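Local coordinates for gene product PA4716 (Pseudomonas aeruginosa, PDB 1U0K), which is of unknown function but, as a member of the PhzF family, is predicted to be an epimerase, its natural substrate not established, at residues A39-L44 and S49-P54; A63-L68 and H77-A82. All coordinates share one frame; numbering follows the deposited sequence.

Interaction 1 (A39-L44 and S49-P54)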
loop_
_atom_site.group_PDB
_atom_site.type_symbol
_atom_site.label_atom_id
_atom_site.label_comp_id
_atom_site.label_asym_id
_atom_site.label_seq_id
_atom_site.Cartn_x
_atom_site.Cartn_y
_atom_site.Cartn_z
ATOM N N ALA A 39 12.644 -3.279 2.905
ATOM C CA ALA A 39 11.691 -4.002 3.748
ATOM C C ALA A 39 10.806 -3.027 4.532
ATOM O O ALA A 39 9.614 -3.270 4.678
ATOM C CB ALA A 39 12.401 -4.964 4.675
ATOM N N TRP A 40 11.386 -1.936 5.036
ATOM C CA TRP A 40 10.615 -0.909 5.759
ATOM C C TRP A 40 9.664 -0.192 4.814
ATOM O O TRP A 40 8.556 0.178 5.203
ATOM C CB TRP A 40 11.537 0.104 6.466
ATOM C CG TRP A 40 11.866 -0.263 7.852
ATOM C CD1 TRP A 40 13.054 -0.718 8.325
ATOM C CD2 TRP A 40 10.969 -0.261 8.960
ATOM N NE1 TRP A 40 12.965 -0.962 9.674
ATOM C CE2 TRP A 40 11.688 -0.694 10.086
ATOM C CE3 TRP A 40 9.627 0.094 9.123
ATOM C CZ2 TRP A 40 11.107 -0.791 11.354
ATOM C CZ3 TRP A 40 9.050 -0.015 10.380
ATOM C CH2 TRP A 40 9.788 -0.452 11.472
ATOM N N THR A 41 10.070 0.008 3.565
ATOM C CA THR A 41 9.195 0.632 2.574
ATOM C C THR A 41 7.950 -0.244 2.380
ATOM O O THR A 41 6.822 0.255 2.331
ATOM C CB THR A 41 9.970 0.828 1.258
ATOM O OG1 THR A 41 11.082 1.714 1.487
ATOM C CG2 THR A 41 9.115 1.544 0.221
ATOM N N ARG A 42 8.156 -1.552 2.282
ATOM C CA ARG A 42 7.054 -2.505 2.128
ATOM C C ARG A 42 6.207 -2.581 3.393
ATOM O O ARG A 42 4.992 -2.794 3.322
ATOM C CB ARG A 42 7.594 -3.874 1.734
ATOM C CG ARG A 42 8.024 -3.904 0.292
ATOM C CD ARG A 42 8.932 -5.055 -0.071
ATOM N NE ARG A 42 9.314 -4.927 -1.471
ATOM C CZ ARG A 42 10.263 -5.639 -2.071
ATOM N NH1 ARG A 42 10.945 -6.558 -1.403
ATOM N NH2 ARG A 42 10.526 -5.429 -3.352
ATOM N N GLU A 43 6.835 -2.393 4.546
ATOM C CA GLU A 43 6.116 -2.361 5.820
ATOM C C GLU A 43 5.116 -1.205 5.865
ATOM O O GLU A 43 3.952 -1.405 6.216
ATOM C CB GLU A 43 7.098 -2.218 6.978
ATOM C CG GLU A 43 6.475 -2.314 8.357
ATOM C CD GLU A 43 5.979 -3.694 8.693
ATOM O OE1 GLU A 43 5.127 -3.794 9.589
ATOM O OE2 GLU A 43 6.464 -4.691 8.102
ATOM N N LEU A 44 5.561 -0.009 5.506
ATOM C CA LEU A 44 4.745 1.179 5.698
ATOM C C LEU A 44 3.744 1.415 4.572
ATOM O O LEU A 44 2.767 2.135 4.764
ATOM C CB LEU A 44 5.639 2.392 5.918
ATOM C CG LEU A 44 6.517 2.289 7.168
ATOM C CD1 LEU A 44 7.268 3.584 7.397
ATOM C CD2 LEU A 44 5.684 1.891 8.400
ATOM N N SER A 49 8.847 5.636 0.322
ATOM C CA SER A 49 9.507 6.032 1.571
ATOM C C SER A 49 10.868 6.636 1.219
ATOM O O SER A 49 11.489 6.250 0.235
ATOM C CB SER A 49 9.708 4.856 2.527
ATOM O OG SER A 49 8.485 4.406 3.099
ATOM N N ILE A 50 11.318 7.584 2.036
ATOM C CA ILE A 50 12.634 8.198 1.868
ATOM C C ILE A 50 13.426 8.059 3.156
ATOM O O ILE A 50 12.882 8.198 4.259
ATOM C CB ILE A 50 12.523 9.690 1.405
ATOM C CG1 ILE A 50 13.908 10.329 1.289
ATOM C CG2 ILE A 50 11.608 10.508 2.316
ATOM C CD1 ILE A 50 13.929 11.580 0.479
ATOM N N PHE A 51 14.709 7.764 2.992
ATOM C CA PHE A 51 15.636 7.466 4.083
ATOM C C PHE A 51 16.765 8.479 4.021
ATOM O O PHE A 51 17.408 8.606 2.985
ATOM C CB PHE A 51 16.174 6.035 3.935
ATOM C CG PHE A 51 15.100 4.985 4.013
ATOM C CD1 PHE A 51 14.360 4.662 2.883
ATOM C CD2 PHE A 51 14.796 4.352 5.214
ATOM C CE1 PHE A 51 13.338 3.740 2.953
ATOM C CE2 PHE A 51 13.758 3.433 5.279
ATOM C CZ PHE A 51 13.038 3.127 4.141
ATOM N N LEU A 52 16.966 9.213 5.110
ATOM C CA LEU A 52 17.986 10.262 5.186
ATOM C C LEU A 52 19.206 9.798 5.964
ATOM O O LEU A 52 19.101 9.130 6.988
ATOM C CB LEU A 52 17.414 11.530 5.821
ATOM C CG LEU A 52 16.157 12.127 5.168
ATOM C CD1 LEU A 52 15.691 13.401 5.882
ATOM C CD2 LEU A 52 16.368 12.415 3.690
ATOM N N LEU A 53 20.374 10.190 5.470
ATOM C CA LEU A 53 21.650 9.831 6.079
ATOM C C LEU A 53 22.375 11.142 6.409
ATOM O O LEU A 53 22.859 11.832 5.505
ATOM C CB LEU A 53 22.457 8.956 5.130
ATOM C CG LEU A 53 21.673 7.731 4.616
ATOM C CD1 LEU A 53 22.306 7.130 3.380
ATOM C CD2 LEU A 53 21.537 6.691 5.726
ATOM N N PRO A 54 22.414 11.505 7.688
ATOM C CA PRO A 54 23.099 12.735 8.099
ATOM C C PRO A 54 24.609 12.614 7.932
ATOM O O PRO A 54 25.173 11.522 7.868
ATOM C CB PRO A 54 22.734 12.875 9.581
ATOM C CG PRO A 54 22.453 11.498 10.033
ATOM C CD PRO A 54 21.849 10.784 8.848
HETATM O O HOH W 1 6.426 2.938 1.947
#

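Interaction 2 (A63-L68 and H77-A82)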
loop_
_atom_site.group_PDB
_atom_site.type_symbol
_atom_site.label_atom_id
_atom_site.label_comp_id
_atom_site.label_asym_id
_atom_site.label_seq_id
_atom_site.Cartn_x
_atom_site.Cartn_y
_atom_site.Cartn_z
ATOM N N ALA A 63 20.142 10.926 0.548
ATOM C CA ALA A 63 18.795 10.368 0.552
ATOM C C ALA A 63 18.716 9.111 -0.298
ATOM O O ALA A 63 19.429 8.959 -1.291
ATOM C CB ALA A 63 17.835 11.378 0.069
ATOM N N ARG A 64 17.834 8.208 0.110
ATOM C CA ARG A 64 17.534 7.008 -0.645
ATOM C C ARG A 64 16.009 6.928 -0.714
ATOM O O ARG A 64 15.339 7.035 0.317
ATOM C CB ARG A 64 18.087 5.758 0.047
ATOM C CG ARG A 64 19.583 5.759 0.376
ATOM C CD ARG A 64 20.479 5.462 -0.789
ATOM N NE ARG A 64 20.301 4.133 -1.370
ATOM C CZ ARG A 64 20.844 3.009 -0.923
ATOM N NH1 ARG A 64 21.589 2.979 0.172
ATOM N NH2 ARG A 64 20.619 1.888 -1.589
ATOM N N ILE A 65 15.478 6.778 -1.922
ATOM C CA ILE A 65 14.037 6.715 -2.151
ATOM C C ILE A 65 13.667 5.359 -2.709
ATOM O O ILE A 65 14.288 4.882 -3.652
ATOM C CB ILE A 65 13.573 7.814 -3.135
ATOM C CG1 ILE A 65 13.878 9.212 -2.598
ATOM C CG2 ILE A 65 12.096 7.674 -3.417
ATOM C CD1 ILE A 65 13.741 10.310 -3.640
ATOM N N PHE A 66 12.660 4.731 -2.108
ATOM C CA PHE A 66 12.161 3.446 -2.554
ATOM C C PHE A 66 10.668 3.478 -2.794
ATOM O O PHE A 66 9.915 4.088 -2.031
ATOM C CB PHE A 66 12.422 2.371 -1.509
ATOM C CG PHE A 66 13.872 2.049 -1.303
ATOM C CD1 PHE A 66 14.672 2.873 -0.539
ATOM C CD2 PHE A 66 14.417 0.893 -1.843
ATOM C CE1 PHE A 66 16.009 2.558 -0.348
ATOM C CE2 PHE A 66 15.756 0.581 -1.657
ATOM C CZ PHE A 66 16.544 1.415 -0.913
ATOM N N THR A 67 10.242 2.777 -3.840
ATOM C CA THR A 67 8.853 2.338 -3.947
ATOM C C THR A 67 8.752 0.929 -3.380
ATOM O O THR A 67 9.738 0.342 -2.975
ATOM C CB THR A 67 8.350 2.339 -5.399
ATOM O OG1 THR A 67 9.050 1.330 -6.136
ATOM C CG2 THR A 67 8.614 3.637 -6.098
ATOM N N LEU A 68 7.559 0.355 -3.396
ATOM C CA LEU A 68 7.410 -1.015 -2.942
ATOM C C LEU A 68 8.084 -1.987 -3.906
ATOM O O LEU A 68 8.337 -3.127 -3.539
ATOM C CB LEU A 68 5.934 -1.381 -2.728
ATOM C CG LEU A 68 5.478 -1.105 -1.296
ATOM C CD1 LEU A 68 5.256 0.366 -1.061
ATOM C CD2 LEU A 68 4.228 -1.883 -0.948
ATOM N N HIS A 77 8.988 14.137 -5.232
ATOM C CA HIS A 77 8.297 14.732 -4.072
ATOM C C HIS A 77 8.624 14.163 -2.650
ATOM O O HIS A 77 8.333 14.826 -1.655
ATOM C CB HIS A 77 6.783 14.706 -4.269
ATOM C CG HIS A 77 6.214 13.337 -4.156
ATOM N ND1 HIS A 77 6.336 12.403 -5.162
ATOM C CD2 HIS A 77 5.605 12.708 -3.127
ATOM C CE1 HIS A 77 5.803 11.264 -4.762
ATOM N NE2 HIS A 77 5.357 11.422 -3.530
ATOM N N PRO A 78 9.188 12.965 -2.512
ATOM C CA PRO A 78 9.768 12.597 -1.212
ATOM C C PRO A 78 10.787 13.625 -0.725
ATOM O O PRO A 78 10.937 13.799 0.478
ATOM C CB PRO A 78 10.424 11.249 -1.491
ATOM C CG PRO A 78 9.565 10.671 -2.545
ATOM C CD PRO A 78 9.296 11.842 -3.466
ATOM N N LEU A 79 11.465 14.313 -1.639
ATOM C CA LEU A 79 12.428 15.341 -1.250
ATOM C C LEU A 79 11.738 16.556 -0.615
ATOM O O LEU A 79 12.265 17.111 0.342
ATOM C CB LEU A 79 13.318 15.771 -2.429
ATOM C CG LEU A 79 14.174 14.706 -3.125
ATOM C CD1 LEU A 79 15.014 15.355 -4.233
ATOM C CD2 LEU A 79 15.099 13.951 -2.210
ATOM N N LEU A 80 10.565 16.935 -1.116
ATOM C CA LEU A 80 9.774 18.006 -0.518
ATOM C C LEU A 80 9.386 17.672 0.914
ATOM O O LEU A 80 9.489 18.517 1.804
ATOM C CB LEU A 80 8.504 18.258 -1.321
ATOM C CG LEU A 80 8.723 18.751 -2.744
ATOM C CD1 LEU A 80 7.362 18.992 -3.384
ATOM C CD2 LEU A 80 9.606 19.997 -2.790
ATOM N N GLY A 81 8.934 16.437 1.123
ATOM C CA GLY A 81 8.571 15.967 2.460
ATOM C C GLY A 81 9.760 15.962 3.398
ATOM O O GLY A 81 9.656 16.411 4.539
ATOM N N ALA A 82 10.900 15.471 2.925
ATOM C CA ALA A 82 12.117 15.511 3.716
ATOM C C ALA A 82 12.492 16.940 4.133
ATOM O O ALA A 82 12.829 17.189 5.289
ATOM C CB ALA A 82 13.261 14.849 2.970
#

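Interaction 1 (A39-L44 and S49-P54)
Thr41 and Phe51 make the closest approach between helix 39-44 and strand 49-54: the threonine OG1 lies in the plane of the phenyl ring, at its edge, 3.4 Å from Phe51 CE1. This hydroxyl is placed beside its own backbone N (chi1 -62°), where it hydrogen-bonds to Met37 O one turn back in the helix; toward the ring it makes only a polar edge contact. The same oxygen rests 3.6 Å from Ser49 CB.

Trp40 adds an apolar touch, its CB 4.1 Å from Phe51 CZ and also near the ring edge, while its indole leads away from the strand.

A polar link is supplied by water. One molecule donates to Thr41 O at 2.7 Å and accepts from Ser49 OG at 2.8 Å, so the serine hydroxyl is tied to the helix backbone without any direct hydrogen bond between the segments.

Phe26 of strand 21-26 stacks on Phe51 and meets Trp40 edge-to-face, joining both sides of the contact. The contact lies within the unit of strand 21-26, helix 34-44 and strand 48-54, whose strands run parallel; strand 60-67 pairs antiparallel to 48-54, and Arg254 of the second subunit salt-bridges Glu43.

Interaction 2 (A63-L68 and H77-A82)
Ile65 uses both branches on Pro78 and the end of one, CD1, on Leu79, and this trio illustrates how a strand can pack against the N-terminal part of a helix by hydrocarbon contact alone. CG2 of Ile65 lies 4.0 Å from Pro78 CG. The other branch runs past Pro78 CB and ends in CD1, which is 4.1 Å from Pro78 CB and equally 4.1 Å from Leu79 CD2. That division of labour follows from the first torsion: with CG1 beside the backbone N and CG2 opposite it (chi1 -61°), the two branches meet adjacent ring carbons, CG2 at CG and the CG1-CD1 arm at CB, and an extended second torsion (chi2 167°) carries CD1 on to the leucine. The isoleucine crosses each of its two partners at about a right angle, so contact is made at a few carbon atoms rather than along the chains.

Away from this trio the interface thins. Ala63 CB stands 4.4 Å from Leu79 CD2, a looser touch made by the same methyl that meets Ile65, and no hydrogen bond links the two segments. The strand and helix axes stay 10.3 Å apart, leaving side chains to span the gap. The loose side is still interior: all four touching residues are buried, with Ile50 of strand 48-54 and Met122 of strand 117-129 also packing on Leu79.

Next to Pro78 in the chain, the His77 ring has Pro78 CD 3.4 Å above its plane, over its centre. Ile65, His77 and Pro78 all touch Glu48, the predicted active-site residue. The arrangement is strand-on-helix packing between strand 60-67 and helix 78-90, which leads on to the parallel strand 96-101, in a PhzF-family protein of the DAP-epimerase clan, beside its putative catalytic residue.

Interactions 1 and 2 follow one another along the chain, with centres about 8 Å apart, and meet through the antiparallel pairing of strands 48-54 and 60-67. Phe51 N lies 2.8 Å from Arg64 O, a probable backbone hydrogen bond. Helix 39-44 also reaches segment 63-68 directly: Arg42 NE is 2.9 Å from Leu68 O, in the loop beyond the strand, and probably hydrogen-bonded to it, while Thr41 OG1 packs 3.3 Å from Phe66 CB on the strand itself. Glu48, the predicted active-site residue, precedes Ser49 in the chain but lies closer to interaction 2. Between nearest side-chain atoms, Glu48 is about 3 Å from Ile65. The corresponding separation of Glu48 and Ser49 is about 6 Å.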